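Local atomic coordinates of endonuclease 2 (Arabidopsis thaliana, PDB entry 4CXP), a protein that cleaves RNA and single-stranded DNA endonucleolytically, and double-stranded DNA less efficiently, using divalent metal ions and leaving 5'-phosphate ends. Residues C41-A44 against D45-K48. Sequence-based numbering, arbitrary orientation. Where two conformers were deposited one is given.
Sequences CLWA and DRVK. With ZN (zinc ion), chain E; SO4 (sulfate ion), chain I; SO4 (sulfate ion), chain K.
D45 meets L42 twice: its backbone N makes a weak hydrogen bond to L42 O, and carboxylate OD2 of D45 lies 3.6 Å from L42 CD1. With CG anti to the carbonyl carbon (chi1 -84°), the carboxylate is carried to the zinc ion, which D45 OD1 binds at 2.4 Å; H58, H120 and D124 are the other protein ligands, and oxygens O2 and O4 of a sulfate (chain I) also bind the metal. R46 N donates to W43 O at 2.8 Å, from well above the carbonyl plane, in a bent bond. In one of its two conformers the R46 chain bends at chi3 and brings R46 NH2 to 3.5 Å from W43 CD1, at the edge of the indole; the ring and guanidinium planes stand 81° apart, so the groups do not stack. Both side chains instead reach a second sulfate (chain K): R46 NH1, in that conformer, donates to O1, and W43 NE1 to O3 at 3.0 Å. V47 N donates to A44 O at 3.3 Å with a 162° angle, while the V47 isopropyl group lies over one face of W43. V47 CG2 makes a CH-pi contact 4.2 Å from the centroid of the W43 six-membered ring, and V47 CG1 packs against W43 CZ2. F117 of helix 111-124 meets the same indole edge-to-face. K48, extended beyond CG, runs back to the metal, where K48 NZ forms a salt bridge with D45 OD1 at 3.3 Å and a hydrogen bond to O2 of the chain I sulfate. This compact loop segment thus presents D45 and K48 to one anion and W43 and R46 to another. Since D45 to K48 belong to the substrate-binding site, the zinc-bound sulfate probably mimics a nucleic acid phosphate, consistent with the catalytic importance inferred for D45 and K48.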
loop_
_atom_site.group_PDB
_atom_site.type_symbol
_atom_site.label_atom_id
_atom_site.label_comp_id
_atom_site.label_asym_id
_atom_site.label_seq_id
_atom_site.Cartn_x
_atom_site.Cartn_y
_atom_site.Cartn_z
ATOM N N CYS A 41 -0.489 2.816 11.330
ATOM C CA CYS A 41 -0.081 2.557 9.936
ATOM C C CYS A 41 -0.172 3.783 9.026
ATOM O O CYS A 41 0.202 3.672 7.868
ATOM C CB CYS A 41 -0.762 1.310 9.334
ATOM S SG CYS A 41 0.051 -0.189 9.950
ATOM N N LEU A 42 -0.543 4.943 9.566
ATOM C CA LEU A 42 -0.415 6.240 8.880
ATOM C C LEU A 42 0.707 7.113 9.455
ATOM O O LEU A 42 0.947 8.211 8.954
ATOM C CB LEU A 42 -1.743 7.020 8.876
ATOM C CG LEU A 42 -2.161 7.690 7.566
ATOM C CD1 LEU A 42 -2.338 6.737 6.416
ATOM C CD2 LEU A 42 -3.442 8.470 7.802
ATOM N N TRP A 43 1.432 6.615 10.452
ATOM C CA TRP A 43 2.507 7.392 11.052
ATOM C C TRP A 43 3.487 7.891 10.002
ATOM O O TRP A 43 3.896 9.045 10.037
ATOM C CB TRP A 43 3.242 6.563 12.114
ATOM C CG TRP A 43 4.463 7.224 12.649
ATOM C CD1 TRP A 43 4.536 8.112 13.678
ATOM C CD2 TRP A 43 5.805 7.046 12.174
ATOM N NE1 TRP A 43 5.830 8.513 13.867
ATOM C CE2 TRP A 43 6.633 7.870 12.964
ATOM C CE3 TRP A 43 6.386 6.267 11.173
ATOM C CZ2 TRP A 43 7.998 7.949 12.774
ATOM C CZ3 TRP A 43 7.744 6.364 10.964
ATOM C CH2 TRP A 43 8.539 7.190 11.773
ATOM N N ALA A 44 3.830 7.060 9.024
ATOM C CA ALA A 44 4.805 7.498 8.042
ATOM C C ALA A 44 4.333 8.738 7.286
ATOM O O ALA A 44 5.123 9.603 6.925
ATOM C CB ALA A 44 5.147 6.390 7.072
ATOM N N ASP A 45 3.039 8.817 6.996
ATOM C CA ASP A 45 2.537 10.013 6.320
ATOM C C ASP A 45 2.700 11.272 7.181
ATOM O O ASP A 45 2.876 12.352 6.629
ATOM C CB ASP A 45 1.070 9.862 5.920
ATOM C CG ASP A 45 0.855 9.158 4.620
ATOM O OD1 ASP A 45 1.794 8.852 3.880
ATOM O OD2 ASP A 45 -0.333 8.901 4.355
ATOM N N ARG A 46 2.689 11.108 8.499
ATOM C CA ARG A 46 2.779 12.227 9.436
ATOM C C ARG A 46 4.204 12.681 9.722
ATOM O O ARG A 46 4.392 13.597 10.492
ATOM C CB ARG A 46 2.079 11.872 10.746
ATOM C CG ARG A 46 0.581 11.739 10.595
ATOM C CD ARG A 46 -0.100 11.727 11.951
ATOM N NE ARG A 46 0.253 10.545 12.731
ATOM C CZ ARG A 46 1.109 10.526 13.751
ATOM N NH1 ARG A 46 1.726 11.642 14.159
ATOM N NH2 ARG A 46 1.328 9.381 14.371
ATOM N N VAL A 47 5.196 12.059 9.081
ATOM C CA VAL A 47 6.594 12.519 9.178
ATOM C C VAL A 47 7.172 12.921 7.819
ATOM O O VAL A 47 8.375 13.100 7.672
ATOM C CB VAL A 47 7.513 11.519 9.909
ATOM C CG1 VAL A 47 7.037 11.342 11.345
ATOM C CG2 VAL A 47 7.620 10.191 9.187
ATOM N N LYS A 48 6.316 13.111 6.827
ATOM C CA LYS A 48 6.756 13.552 5.499
ATOM C C LYS A 48 7.522 14.861 5.509
ATOM O O LYS A 48 8.349 15.079 4.624
ATOM C CB LYS A 48 5.569 13.666 4.524
ATOM C CG LYS A 48 5.110 12.338 3.968
ATOM C CD LYS A 48 3.877 12.522 3.100
ATOM C CE LYS A 48 3.422 11.206 2.490
ATOM N NZ LYS A 48 2.124 11.376 1.786
HETATM ZN ZN ZN E . 2.198 7.184 2.211
HETATM S S SO4 I . -0.076 8.395 1.049
HETATM O O1 SO4 I . -0.749 9.437 1.916
HETATM O O2 SO4 I . 1.404 8.834 0.729
HETATM O O3 SO4 I . -1.037 8.139 -0.104
HETATM O O4 SO4 I . 0.068 7.155 1.873
HETATM S S SO4 K . 4.977 11.259 16.408
HETATM O O1 SO4 K . 4.321 11.484 15.115
HETATM O O2 SO4 K . 5.589 12.533 16.849
HETATM O O3 SO4 K . 6.020 10.227 16.298
HETATM O O4 SO4 K . 3.972 10.831 17.404
#